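Side-chain contacts in alanine glyoxylate transaminase (Thermococcus litoralis, PDB 2ZC0), which probably catalyses the pyridoxal-phosphate-dependent transfer of the amino group of alanine to glyoxylate: residues E47-R51 / A52-E56; P150-D154 / G155-D159; I258-E261 / G262-K266; Y299-E302 / G303-G307; E388-P391 / I392-K396. All coordinates share one frame; numbering follows the deposited sequence.

Interaction 1. Residues E47-R51 / A52-E56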
loop_
_atom_site.group_PDB
_atom_site.type_symbol
_atom_site.label_atom_id
_atom_site.label_comp_id
_atom_site.label_asym_id
_atom_site.label_seq_id
_atom_site.Cartn_x
_atom_site.Cartn_y
_atom_site.Cartn_z
ATOM N N GLU A 47 1.588 13.543 42.352
ATOM C CA GLU A 47 1.637 14.393 43.538
ATOM C C GLU A 47 2.440 15.664 43.262
ATOM O O GLU A 47 2.325 16.646 43.994
ATOM C CB GLU A 47 2.249 13.633 44.728
ATOM C CG GLU A 47 1.476 12.381 45.148
ATOM C CD GLU A 47 -0.028 12.595 45.159
ATOM O OE1 GLU A 47 -0.488 13.624 45.701
ATOM O OE2 GLU A 47 -0.750 11.728 44.622
ATOM N N LEU A 48 3.257 15.649 42.210
ATOM C CA LEU A 48 4.037 16.835 41.861
ATOM C C LEU A 48 3.234 17.713 40.905
ATOM O O LEU A 48 3.654 18.812 40.536
ATOM C CB LEU A 48 5.387 16.453 41.237
ATOM C CG LEU A 48 6.385 15.741 42.163
ATOM C CD1 LEU A 48 7.716 15.543 41.453
ATOM C CD2 LEU A 48 6.589 16.581 43.428
ATOM N N ILE A 49 2.068 17.217 40.512
ATOM C CA ILE A 49 1.178 17.953 39.629
ATOM C C ILE A 49 0.109 18.575 40.519
ATOM O O ILE A 49 -0.417 17.926 41.422
ATOM C CB ILE A 49 0.537 17.010 38.590
ATOM C CG1 ILE A 49 1.612 16.571 37.587
ATOM C CG2 ILE A 49 -0.647 17.698 37.901
ATOM C CD1 ILE A 49 1.144 15.570 36.552
ATOM N N PRO A 50 -0.214 19.855 40.286
ATOM C CA PRO A 50 -1.224 20.554 41.085
ATOM C C PRO A 50 -2.627 20.048 40.794
ATOM O O PRO A 50 -3.466 20.789 40.273
ATOM C CB PRO A 50 -1.023 22.012 40.678
ATOM C CG PRO A 50 -0.619 21.900 39.235
ATOM C CD PRO A 50 0.350 20.738 39.246
ATOM N N ARG A 51 -2.884 18.785 41.129
ATOM C CA ARG A 51 -4.199 18.202 40.876
ATOM C C ARG A 51 -5.273 19.100 41.437
ATOM O O ARG A 51 -6.200 19.498 40.727
ATOM C CB ARG A 51 -4.308 16.808 41.495
ATOM C CG ARG A 51 -3.313 15.809 40.917
ATOM C CD ARG A 51 -3.899 14.400 40.791
ATOM N NE ARG A 51 -4.492 13.894 42.031
ATOM C CZ ARG A 51 -3.803 13.511 43.103
ATOM N NH1 ARG A 51 -4.449 13.069 44.169
ATOM N NH2 ARG A 51 -2.475 13.564 43.108
ATOM N N ALA A 52 -5.136 19.428 42.716
ATOM C CA ALA A 52 -6.095 20.290 43.393
ATOM C C ALA A 52 -6.356 21.535 42.556
ATOM O O ALA A 52 -7.505 21.907 42.328
ATOM C CB ALA A 52 -5.562 20.675 44.761
ATOM N N VAL A 53 -5.285 22.170 42.094
ATOM C CA VAL A 53 -5.394 23.371 41.269
ATOM C C VAL A 53 -6.102 23.079 39.955
ATOM O O VAL A 53 -7.032 23.784 39.589
ATOM C CB VAL A 53 -4.000 23.957 40.940
ATOM C CG1 VAL A 53 -4.147 25.139 39.995
ATOM C CG2 VAL A 53 -3.295 24.389 42.216
ATOM N N LEU A 54 -5.647 22.044 39.247
ATOM C CA LEU A 54 -6.243 21.657 37.963
ATOM C C LEU A 54 -7.714 21.322 38.154
ATOM O O LEU A 54 -8.531 21.539 37.262
ATOM C CB LEU A 54 -5.526 20.444 37.379
ATOM C CG LEU A 54 -4.063 20.603 36.979
ATOM C CD1 LEU A 54 -3.567 19.291 36.400
ATOM C CD2 LEU A 54 -3.914 21.745 35.967
ATOM N N GLY A 55 -8.029 20.779 39.324
ATOM C CA GLY A 55 -9.394 20.431 39.634
ATOM C C GLY A 55 -10.304 21.647 39.607
ATOM O O GLY A 55 -11.308 21.633 38.901
ATOM N N GLU A 56 -9.973 22.703 40.352
ATOM C CA GLU A 56 -10.830 23.888 40.359
ATOM C C GLU A 56 -10.877 24.574 38.996
ATOM O O GLU A 56 -11.918 25.114 38.625
ATOM C CB GLU A 56 -10.409 24.905 41.461
ATOM C CG GLU A 56 -11.355 24.936 42.709
ATOM C CD GLU A 56 -12.400 26.077 42.695
ATOM O OE1 GLU A 56 -13.433 25.965 43.423
ATOM O OE2 GLU A 56 -12.184 27.086 41.972
#

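Interaction 2. Residues P150-D154 / G155-D159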
loop_
_atom_site.group_PDB
_atom_site.type_symbol
_atom_site.label_atom_id
_atom_site.label_comp_id
_atom_site.label_asym_id
_atom_site.label_seq_id
_atom_site.Cartn_x
_atom_site.Cartn_y
_atom_site.Cartn_z
ATOM N N PRO A 150 23.495 4.558 16.234
ATOM C CA PRO A 150 23.985 4.537 17.621
ATOM C C PRO A 150 24.069 5.904 18.295
ATOM O O PRO A 150 24.289 6.918 17.636
ATOM C CB PRO A 150 25.371 3.910 17.491
ATOM C CG PRO A 150 25.222 2.996 16.327
ATOM C CD PRO A 150 24.432 3.848 15.343
ATOM N N VAL A 151 23.905 5.920 19.613
ATOM C CA VAL A 151 23.995 7.156 20.381
ATOM C C VAL A 151 24.963 6.974 21.561
ATOM O O VAL A 151 25.291 5.846 21.925
ATOM C CB VAL A 151 22.619 7.561 20.974
ATOM C CG1 VAL A 151 21.534 7.468 19.903
ATOM C CG2 VAL A 151 22.279 6.675 22.154
ATOM N N ASP A 152 25.419 8.086 22.142
ATOM C CA ASP A 152 26.271 8.050 23.334
ATOM C C ASP A 152 25.686 9.111 24.268
ATOM O O ASP A 152 24.592 9.602 23.993
ATOM C CB ASP A 152 27.750 8.317 23.004
ATOM C CG ASP A 152 27.974 9.620 22.281
ATOM O OD1 ASP A 152 27.419 10.642 22.705
ATOM O OD2 ASP A 152 28.735 9.629 21.300
ATOM N N ASN A 153 26.370 9.472 25.358
ATOM C CA ASN A 153 25.819 10.468 26.284
ATOM C C ASN A 153 25.603 11.842 25.642
ATOM O O ASN A 153 25.003 12.740 26.244
ATOM C CB ASN A 153 26.685 10.571 27.548
ATOM C CG ASN A 153 26.333 9.489 28.598
ATOM O OD1 ASN A 153 25.442 9.676 29.444
ATOM N ND2 ASN A 153 27.023 8.352 28.528
ATOM N N ASP A 154 26.084 11.992 24.410
ATOM C CA ASP A 154 25.912 13.231 23.660
ATOM C C ASP A 154 24.855 13.090 22.567
ATOM O O ASP A 154 24.792 13.890 21.633
ATOM C CB ASP A 154 27.240 13.690 23.051
ATOM C CG ASP A 154 28.041 14.524 24.008
ATOM O OD1 ASP A 154 27.398 15.254 24.794
ATOM O OD2 ASP A 154 29.295 14.468 23.980
ATOM N N GLY A 155 24.022 12.064 22.693
ATOM C CA GLY A 155 22.966 11.840 21.721
ATOM C C GLY A 155 23.417 11.063 20.503
ATOM O O GLY A 155 24.471 10.419 20.515
ATOM N N MET A 156 22.615 11.128 19.445
ATOM C CA MET A 156 22.921 10.430 18.200
ATOM C C MET A 156 24.340 10.737 17.717
ATOM O O MET A 156 24.805 11.872 17.814
ATOM C CB MET A 156 21.919 10.830 17.100
ATOM C CG MET A 156 22.114 10.077 15.788
ATOM S SD MET A 156 21.097 10.632 14.361
ATOM C CE MET A 156 19.421 10.435 15.005
ATOM N N ARG A 157 25.015 9.714 17.200
ATOM C CA ARG A 157 26.360 9.854 16.651
ATOM C C ARG A 157 26.173 10.354 15.216
ATOM O O ARG A 157 26.124 9.564 14.262
ATOM C CB ARG A 157 27.086 8.498 16.646
ATOM C CG ARG A 157 27.661 8.064 18.002
ATOM C CD ARG A 157 28.868 8.924 18.392
ATOM N NE ARG A 157 29.924 8.819 17.389
ATOM C CZ ARG A 157 30.635 7.718 17.173
ATOM N NH1 ARG A 157 31.568 7.705 16.230
ATOM N NH2 ARG A 157 30.423 6.637 17.914
ATOM N N VAL A 158 26.063 11.672 15.072
ATOM C CA VAL A 158 25.851 12.292 13.764
ATOM C C VAL A 158 26.827 11.820 12.678
ATOM O O VAL A 158 26.463 11.733 11.500
ATOM C CB VAL A 158 25.893 13.838 13.882
ATOM C CG1 VAL A 158 25.559 14.473 12.548
ATOM C CG2 VAL A 158 24.900 14.303 14.949
ATOM N N ASP A 159 28.063 11.504 13.052
ATOM C CA ASP A 159 29.018 11.033 12.050
ATOM C C ASP A 159 28.564 9.669 11.517
ATOM O O ASP A 159 28.674 9.381 10.322
ATOM C CB ASP A 159 30.423 10.924 12.648
ATOM C CG ASP A 159 30.469 10.032 13.862
ATOM O OD1 ASP A 159 29.791 10.342 14.865
ATOM O OD2 ASP A 159 31.183 9.013 13.818
#

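Interaction 3. Residues I258-E261 / G262-K266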
loop_
_atom_site.group_PDB
_atom_site.type_symbol
_atom_site.label_atom_id
_atom_site.label_comp_id
_atom_site.label_asym_id
_atom_site.label_seq_id
_atom_site.Cartn_x
_atom_site.Cartn_y
_atom_site.Cartn_z
ATOM N N ILE A 258 1.667 19.412 16.782
ATOM C CA ILE A 258 2.517 19.272 15.632
ATOM C C ILE A 258 2.865 20.699 15.241
ATOM O O ILE A 258 2.064 21.619 15.421
ATOM C CB ILE A 258 1.776 18.646 14.433
ATOM C CG1 ILE A 258 1.578 17.151 14.643
ATOM C CG2 ILE A 258 2.554 18.893 13.151
ATOM C CD1 ILE A 258 0.862 16.477 13.499
ATOM N N ILE A 259 4.070 20.886 14.729
ATOM C CA ILE A 259 4.484 22.186 14.240
ATOM C C ILE A 259 5.101 21.813 12.912
ATOM O O ILE A 259 6.123 21.126 12.871
ATOM C CB ILE A 259 5.564 22.876 15.103
ATOM C CG1 ILE A 259 5.024 23.249 16.485
ATOM C CG2 ILE A 259 6.008 24.163 14.402
ATOM C CD1 ILE A 259 6.104 23.922 17.370
ATOM N N ALA A 260 4.440 22.232 11.841
ATOM C CA ALA A 260 4.863 21.969 10.479
ATOM C C ALA A 260 4.468 23.176 9.636
ATOM O O ALA A 260 3.838 24.122 10.129
ATOM C CB ALA A 260 4.175 20.710 9.948
ATOM N N GLU A 261 4.815 23.131 8.356
ATOM C CA GLU A 261 4.526 24.238 7.461
ATOM C C GLU A 261 4.142 23.756 6.093
ATOM O O GLU A 261 4.242 22.577 5.795
ATOM C CB GLU A 261 5.753 25.150 7.339
ATOM C CG GLU A 261 6.023 25.985 8.576
ATOM C CD GLU A 261 7.466 25.887 9.037
ATOM O OE1 GLU A 261 8.380 26.239 8.252
ATOM O OE2 GLU A 261 7.680 25.450 10.189
ATOM N N GLY A 262 3.688 24.693 5.269
ATOM C CA GLY A 262 3.302 24.382 3.906
ATOM C C GLY A 262 2.327 23.243 3.692
ATOM O O GLY A 262 1.382 23.059 4.439
ATOM N N GLU A 263 2.578 22.480 2.640
ATOM C CA GLU A 263 1.728 21.373 2.264
ATOM C C GLU A 263 1.616 20.280 3.324
ATOM O O GLU A 263 0.573 19.643 3.450
ATOM C CB GLU A 263 2.212 20.800 0.933
ATOM C CG GLU A 263 2.148 21.788 -0.258
ATOM C CD GLU A 263 3.189 22.917 -0.190
ATOM O OE1 GLU A 263 4.339 22.671 0.243
ATOM O OE2 GLU A 263 2.857 24.054 -0.592
ATOM N N ILE A 264 2.681 20.047 4.086
ATOM C CA ILE A 264 2.624 19.034 5.139
ATOM C C ILE A 264 1.579 19.467 6.162
ATOM O O ILE A 264 0.689 18.688 6.514
ATOM C CB ILE A 264 4.004 18.839 5.818
ATOM C CG1 ILE A 264 4.939 18.098 4.864
ATOM C CG2 ILE A 264 3.859 18.050 7.114
ATOM C CD1 ILE A 264 6.361 18.027 5.347
ATOM N N LEU A 265 1.664 20.715 6.620
ATOM C CA LEU A 265 0.686 21.223 7.586
ATOM C C LEU A 265 -0.749 21.117 7.037
ATOM O O LEU A 265 -1.677 20.725 7.758
ATOM C CB LEU A 265 0.993 22.685 7.924
ATOM C CG LEU A 265 -0.076 23.457 8.707
ATOM C CD1 LEU A 265 -0.159 22.929 10.132
ATOM C CD2 LEU A 265 0.294 24.952 8.706
ATOM N N LYS A 266 -0.910 21.465 5.759
ATOM C CA LYS A 266 -2.212 21.429 5.089
ATOM C C LYS A 266 -2.816 20.021 5.098
ATOM O O LYS A 266 -3.993 19.843 5.420
ATOM C CB LYS A 266 -2.067 21.911 3.637
ATOM C CG LYS A 266 -3.357 21.960 2.811
ATOM C CD LYS A 266 -3.032 22.077 1.313
ATOM C CE LYS A 266 -4.261 22.460 0.468
ATOM N NZ LYS A 266 -4.665 23.892 0.620
#

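Interaction 4. Residues Y299-E302 / G303-G307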
loop_
_atom_site.group_PDB
_atom_site.type_symbol
_atom_site.label_atom_id
_atom_site.label_comp_id
_atom_site.label_asym_id
_atom_site.label_seq_id
_atom_site.Cartn_x
_atom_site.Cartn_y
_atom_site.Cartn_z
ATOM N N TYR A 299 4.014 26.280 39.413
ATOM C CA TYR A 299 3.936 24.889 39.858
ATOM C C TYR A 299 4.913 23.903 39.249
ATOM O O TYR A 299 5.274 22.915 39.891
ATOM C CB TYR A 299 2.517 24.354 39.670
ATOM C CG TYR A 299 1.499 25.040 40.540
ATOM C CD1 TYR A 299 0.715 26.078 40.045
ATOM C CD2 TYR A 299 1.333 24.659 41.872
ATOM C CE1 TYR A 299 -0.215 26.722 40.855
ATOM C CE2 TYR A 299 0.415 25.292 42.690
ATOM C CZ TYR A 299 -0.359 26.322 42.179
ATOM O OH TYR A 299 -1.277 26.952 42.994
ATOM N N HIS A 300 5.336 24.148 38.016
ATOM C CA HIS A 300 6.268 23.244 37.365
ATOM C C HIS A 300 7.710 23.709 37.488
ATOM O O HIS A 300 8.556 22.981 38.002
ATOM C CB HIS A 300 5.901 23.072 35.887
ATOM C CG HIS A 300 6.756 22.076 35.165
ATOM N ND1 HIS A 300 7.961 22.409 34.586
ATOM C CD2 HIS A 300 6.603 20.743 34.976
ATOM C CE1 HIS A 300 8.515 21.325 34.073
ATOM N NE2 HIS A 300 7.711 20.300 34.297
ATOM N N LEU A 301 7.998 24.919 37.021
ATOM C CA LEU A 301 9.360 25.441 37.091
ATOM C C LEU A 301 9.928 25.506 38.504
ATOM O O LEU A 301 11.074 25.114 38.732
ATOM C CB LEU A 301 9.436 26.834 36.455
ATOM C CG LEU A 301 9.317 26.900 34.935
ATOM C CD1 LEU A 301 9.446 28.343 34.483
ATOM C CD2 LEU A 301 10.400 26.038 34.294
ATOM N N GLU A 302 9.135 26.001 39.451
ATOM C CA GLU A 302 9.601 26.118 40.830
ATOM C C GLU A 302 8.999 25.057 41.742
ATOM O O GLU A 302 9.081 25.153 42.969
ATOM C CB GLU A 302 9.288 27.514 41.380
ATOM C CG GLU A 302 7.808 27.842 41.466
ATOM C CD GLU A 302 7.557 29.282 41.888
ATOM O OE1 GLU A 302 8.071 30.203 41.207
ATOM O OE2 GLU A 302 6.844 29.493 42.896
ATOM N N GLY A 303 8.395 24.041 41.136
ATOM C CA GLY A 303 7.794 22.969 41.908
ATOM C C GLY A 303 8.195 21.605 41.377
ATOM O O GLY A 303 9.211 21.042 41.788
ATOM N N ALA A 304 7.400 21.086 40.447
ATOM C CA ALA A 304 7.651 19.779 39.853
ATOM C C ALA A 304 9.090 19.601 39.372
ATOM O O ALA A 304 9.758 18.635 39.739
ATOM C CB ALA A 304 6.682 19.540 38.701
ATOM N N LEU A 305 9.568 20.537 38.559
ATOM C CA LEU A 305 10.920 20.462 38.020
ATOM C C LEU A 305 11.979 20.184 39.085
ATOM O O LEU A 305 12.819 19.303 38.914
ATOM C CB LEU A 305 11.263 21.753 37.289
ATOM C CG LEU A 305 11.921 21.585 35.915
ATOM C CD1 LEU A 305 12.336 22.963 35.407
ATOM C CD2 LEU A 305 13.124 20.659 35.993
ATOM N N LEU A 306 11.952 20.944 40.178
ATOM C CA LEU A 306 12.921 20.744 41.257
ATOM C C LEU A 306 12.677 19.398 41.921
ATOM O O LEU A 306 13.619 18.720 42.337
ATOM C CB LEU A 306 12.825 21.868 42.295
ATOM C CG LEU A 306 13.552 23.171 41.945
ATOM C CD1 LEU A 306 15.026 22.861 41.652
ATOM C CD2 LEU A 306 12.902 23.827 40.742
ATOM N N GLY A 307 11.406 19.019 42.009
ATOM C CA GLY A 307 11.056 17.741 42.591
ATOM C C GLY A 307 11.621 16.598 41.765
ATOM O O GLY A 307 12.168 15.650 42.325
#

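Interaction 5. Residues E388-P391 / I392-K396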
loop_
_atom_site.group_PDB
_atom_site.type_symbol
_atom_site.label_atom_id
_atom_site.label_comp_id
_atom_site.label_asym_id
_atom_site.label_seq_id
_atom_site.Cartn_x
_atom_site.Cartn_y
_atom_site.Cartn_z
ATOM N N GLU A 388 10.997 8.236 48.468
ATOM C CA GLU A 388 11.210 7.087 49.345
ATOM C C GLU A 388 11.353 5.750 48.594
ATOM O O GLU A 388 12.276 4.978 48.867
ATOM C CB GLU A 388 10.029 7.022 50.329
ATOM C CG GLU A 388 10.311 6.449 51.718
ATOM C CD GLU A 388 10.270 4.932 51.765
ATOM O OE1 GLU A 388 9.385 4.331 51.111
ATOM O OE2 GLU A 388 11.117 4.342 52.475
ATOM N N GLU A 389 10.440 5.485 47.658
ATOM C CA GLU A 389 10.442 4.239 46.887
ATOM C C GLU A 389 11.682 4.012 46.028
ATOM O O GLU A 389 12.140 2.878 45.873
ATOM C CB GLU A 389 9.210 4.168 45.980
ATOM C CG GLU A 389 7.885 3.983 46.697
ATOM C CD GLU A 389 6.711 3.865 45.731
ATOM O OE1 GLU A 389 6.469 4.822 44.960
ATOM O OE2 GLU A 389 6.029 2.815 45.742
ATOM N N ILE A 390 12.222 5.084 45.459
ATOM C CA ILE A 390 13.392 4.953 44.600
ATOM C C ILE A 390 14.558 4.181 45.230
ATOM O O ILE A 390 15.013 3.190 44.670
ATOM C CB ILE A 390 13.872 6.337 44.115
ATOM C CG1 ILE A 390 12.781 6.977 43.258
ATOM C CG2 ILE A 390 15.158 6.201 43.325
ATOM C CD1 ILE A 390 13.109 8.381 42.784
ATOM N N PRO A 391 15.048 4.611 46.407
ATOM C CA PRO A 391 16.167 3.890 47.035
ATOM C C PRO A 391 15.845 2.424 47.298
ATOM O O PRO A 391 16.653 1.538 47.024
ATOM C CB PRO A 391 16.397 4.670 48.327
ATOM C CG PRO A 391 15.958 6.070 47.953
ATOM C CD PRO A 391 14.683 5.799 47.201
ATOM N N ILE A 392 14.654 2.175 47.829
ATOM C CA ILE A 392 14.227 0.813 48.122
ATOM C C ILE A 392 14.214 -0.000 46.832
ATOM O O ILE A 392 14.718 -1.123 46.794
ATOM C CB ILE A 392 12.819 0.807 48.761
ATOM C CG1 ILE A 392 12.849 1.587 50.076
ATOM C CG2 ILE A 392 12.365 -0.619 49.020
ATOM C CD1 ILE A 392 11.493 1.768 50.709
ATOM N N GLY A 393 13.648 0.583 45.774
ATOM C CA GLY A 393 13.582 -0.090 44.486
ATOM C C GLY A 393 14.948 -0.409 43.913
ATOM O O GLY A 393 15.180 -1.519 43.434
ATOM N N ILE A 394 15.860 0.558 43.941
ATOM C CA ILE A 394 17.200 0.315 43.420
ATOM C C ILE A 394 17.983 -0.678 44.288
ATOM O O ILE A 394 18.843 -1.395 43.776
ATOM C CB ILE A 394 18.015 1.629 43.281
ATOM C CG1 ILE A 394 17.596 2.371 42.012
ATOM C CG2 ILE A 394 19.506 1.332 43.234
ATOM C CD1 ILE A 394 16.455 3.314 42.230
ATOM N N LYS A 395 17.701 -0.720 45.591
ATOM C CA LYS A 395 18.400 -1.664 46.474
ATOM C C LYS A 395 17.984 -3.087 46.123
ATOM O O LYS A 395 18.828 -3.970 45.958
ATOM C CB LYS A 395 18.090 -1.376 47.952
ATOM C CG LYS A 395 18.882 -0.212 48.533
ATOM C CD LYS A 395 18.399 0.196 49.927
ATOM C CE LYS A 395 19.061 1.497 50.369
ATOM N NZ LYS A 395 18.453 2.040 51.614
ATOM N N LYS A 396 16.676 -3.297 46.008
ATOM C CA LYS A 396 16.129 -4.603 45.654
ATOM C C LYS A 396 16.696 -5.009 44.304
ATOM O O LYS A 396 17.001 -6.178 44.068
ATOM C CB LYS A 396 14.600 -4.531 45.564
ATOM C CG LYS A 396 13.892 -4.457 46.902
ATOM C CD LYS A 396 12.399 -4.239 46.724
ATOM C CE LYS A 396 11.623 -4.629 47.981
ATOM N NZ LYS A 396 11.589 -6.113 48.173
#

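Interaction 1. Residues E47-R51 / A52-E56
The carbonyl oxygen of Arg-51 takes the shortest bond across this turn, Gly-55 N to Arg-51 O at 2.6 Å. One residue earlier Leu-54 N meets Pro-50 O at 2.7 Å, almost straight at 173°. Both run four residues back, the evidence that helical pairing begins here. Before them the chain bends sharply: Arg-51 N reaches back to Ile-49 O at 2.6 Å, making Pro-50 the centre of an inverse gamma turn. The proline ring then lies against Val-53, its CB 3.6 Å from Val-53 CG2. That branch sits beside the backbone N because CG1 holds the anti place (chi1 176°), and so it is CG2 that meets the ring. On the buried side Leu-54 curls over the Pro-50 carbonyl, and its CD1 touches Ile-49 CG2 at 3.6 Å, the two side chains crossing at a slant. An alanine in place of Leu-54 would probably leave Ile-49 CG2 without this methyl and open a gap facing Leu-249, Phe-253 and Leu-62 of the second subunit. Arg-51 turns the other way. Its NH2 forms a salt bridge to Glu-47 OE2 at 2.9 Å, reaching that oxygen from above the carboxylate plane, while Glu-47 CD lies in plane at the guanidinium edge. NH1 donates to Glu-63 O of the second subunit, so the arginine ties the turn to a neighbouring subunit. Taken together, this is a helix N-terminus: Pro-50 is the N-cap and helix 51-64 starts directly after its gamma turn.

Interaction 2. Residues P150-D154 / G155-D159
Val-151 and Met-156 draw the two strands close, as a non-hydrogen-bonded antiparallel pair with CA atoms only 4.1 Å apart. Val-151 CG1 rests on the Met-156 backbone, 3.7 Å from Met-156 CA, and beside them Asp-152 and Gly-155 exchange two backbone bonds, the shorter being Gly-155 N to Asp-152 O at 2.8 Å. Inside the turn Asp-152 OD1 accepts Asp-154 N at 2.6 Å, an Asx turn. Gly-155 has phi 85°, and a CB there would collide with Asp-154 O.

The other face is charged and more open to solvent. Arg-157 crosses Asp-152 at about a right angle and meets it with carbon: Arg-157 CD lies 3.0 Å from Asp-152 OD2, whereas NE stays 4.2 Å from that oxygen, beyond a salt bridge, and OD2 is paired with Arg-196. With chi2 and chi3 both bent, the guanidinium swings to Asp-159 and grips it side-on, NH1 to OD2 at 2.8 Å and NE to OD1. A leucine in place of Arg-157 would probably leave the Asp-159 carboxylate without its two-nitrogen partner. Asn-153 and Asp-154 lie on the exposed tip. The whole is a beta hairpin with a two-residue loop, closed by a type I turn from Asp-152 to Gly-155, at the edge of the large mixed sheet and leading into helix 158-170.

Interaction 3. Residues I258-E261 / G262-K266
Ala-260 CB overlaps the CG2 branch of Ile-264, 3.9 Å away, and lies 4.3 Å from Leu-265 CB, so one methyl meets two residues in the first turn of helix 262-272. Ile-264 presents CG2 because that branch is anti to its own backbone N while CG1 takes the place beside it (chi1 -73°). Leu-265 also has CG anti to the backbone N, and its CD2 comes 3.9 Å from Ala-260 O. At these distances the alanine methyl meets side-chain carbon of both residues, and Ile-240 of strand 239-244 touches both Ala-260 and Ile-264.

One backbone bond crosses the turn. Leu-265 N reaches Glu-261 O at 3.3 Å, nearly straight at the hydrogen but from 65° above the carbonyl plane, a long opening bond of the helix. Gly-262 makes the bend with a positive phi of 52°. The Glu-261 carboxylate is paired with Lys-231 in a salt bridge. On the outer side Glu-263 OE1 accepts from Tyr-3 N of the second subunit, so the first turn of the helix also faces an interface. Here strand 256-259, an antiparallel member of the large mixed sheet, passes through a glycine turn into helix 262-272, a strand-turn-helix connection within the fold type I aminotransferase architecture.

Interaction 4. Residues Y299-E302 / G303-G307
Ala-304 and Leu-305 supply the backbone bonds, and both reach back five residues instead of four. Ala-304 N meets Tyr-299 O at 2.9 Å, and Leu-305 N meets His-300 O at 2.7 Å in the carbonyl plane. That same His-300 oxygen also takes a weak bond from Gly-303 N, which makes it a shared acceptor. Gly-303 CA adds a C-H contact to Tyr-299 O at 3.2 Å.

The apolar contacts come from leucines. Leu-301 and Leu-305 lie side by side, pointing the same way, with Leu-301 CD2 3.8 Å from Leu-305 CD1.

Ring contacts form a third group. The His-300 ring, with CG anti to the backbone N (chi1 -176°), reaches forward along the helix, alongside Ala-304 and Leu-305: CD2 stands 3.9 Å from Ala-304 CB, and CE1 3.9 Å from Leu-305 CG. Phe-296 meets the same ring with nearly parallel planes, while Tyr-299 pairs edge-to-face with Tyr-295.

The chemistry implies a helix locally widened to a pi-type turn within 295-322, held by two five-residue bonds. At Gly-303 the backbone is so placed that a CB would fall 2.3 Å from Tyr-299 O, so a side chain would probably not be tolerated at this backbone geometry.

Interaction 5. Residues E388-P391 / I392-K396
This is a local contact between successive turns of the C-terminal alpha-helix 389-404, whose inner side packs on helix 295-322. The evidence is in the backbone first. Gly-393 N bonds to Glu-389 O at 2.7 Å with an angle of 163° at the hydrogen, and Lys-395 N to Pro-391 O at 2.9 Å, both four residues back. Pro-391 sits in the first turn, where its lack of an N-H costs no helical bond. Just before it Glu-389 N donates to Ser-386 OG, and its OE1 pairs with Arg-384, so the start of the helix is held from the loop side as well.

Ile-390 and Ile-394 point the same way, side by side, towards Met-315 of helix 295-322. Ile-390 CG2 is modelled close to Ile-394 CD1, but that methyl is also jammed against Ile-390 O, so how tight this pair really is remains doubtful. Their common direction is sounder, since it follows from the four-residue helical spacing; the bent chi2 of Ile-394 (89°) is what turns its CD1 back to Ile-390 in the model.

The other side of the helix is more open and mixes carbon with charge. Glu-388 bends at chi2 (-83°), which brings both carboxylate oxygens towards the end of Ile-392, whose CD1 lies 3.1 Å from Glu-388 OE2 and 3.3 Å from Glu-388 OE1, carboxylate against methyl. Lys-396 reaches Glu-358 in a salt bridge. Lys-395 runs out in an extended chain past the proline carbonyl, its CG 3.2 Å from Pro-391 O.

How the interactions relate
Along the chain the five contacts follow one another in numerical order without nesting, all within the aminotransferase class I and II region. Interactions 1 and 4 touch: their centres are 13 Å apart, and Val-53 CG2 lies 3.4 Å from Tyr-299 OH, so the start of helix 51-64 leans on the widened part of helix 295-322. Interaction 5 packs on that same long helix further along, its centre 22 Å from that of interaction 4. Interactions 2 and 3 both belong to the large mixed sheet, with nearest atoms about 17 Å apart. Interactions 1 and 3 also meet the second subunit, so local helix starts contribute to the assembly as well as to the fold.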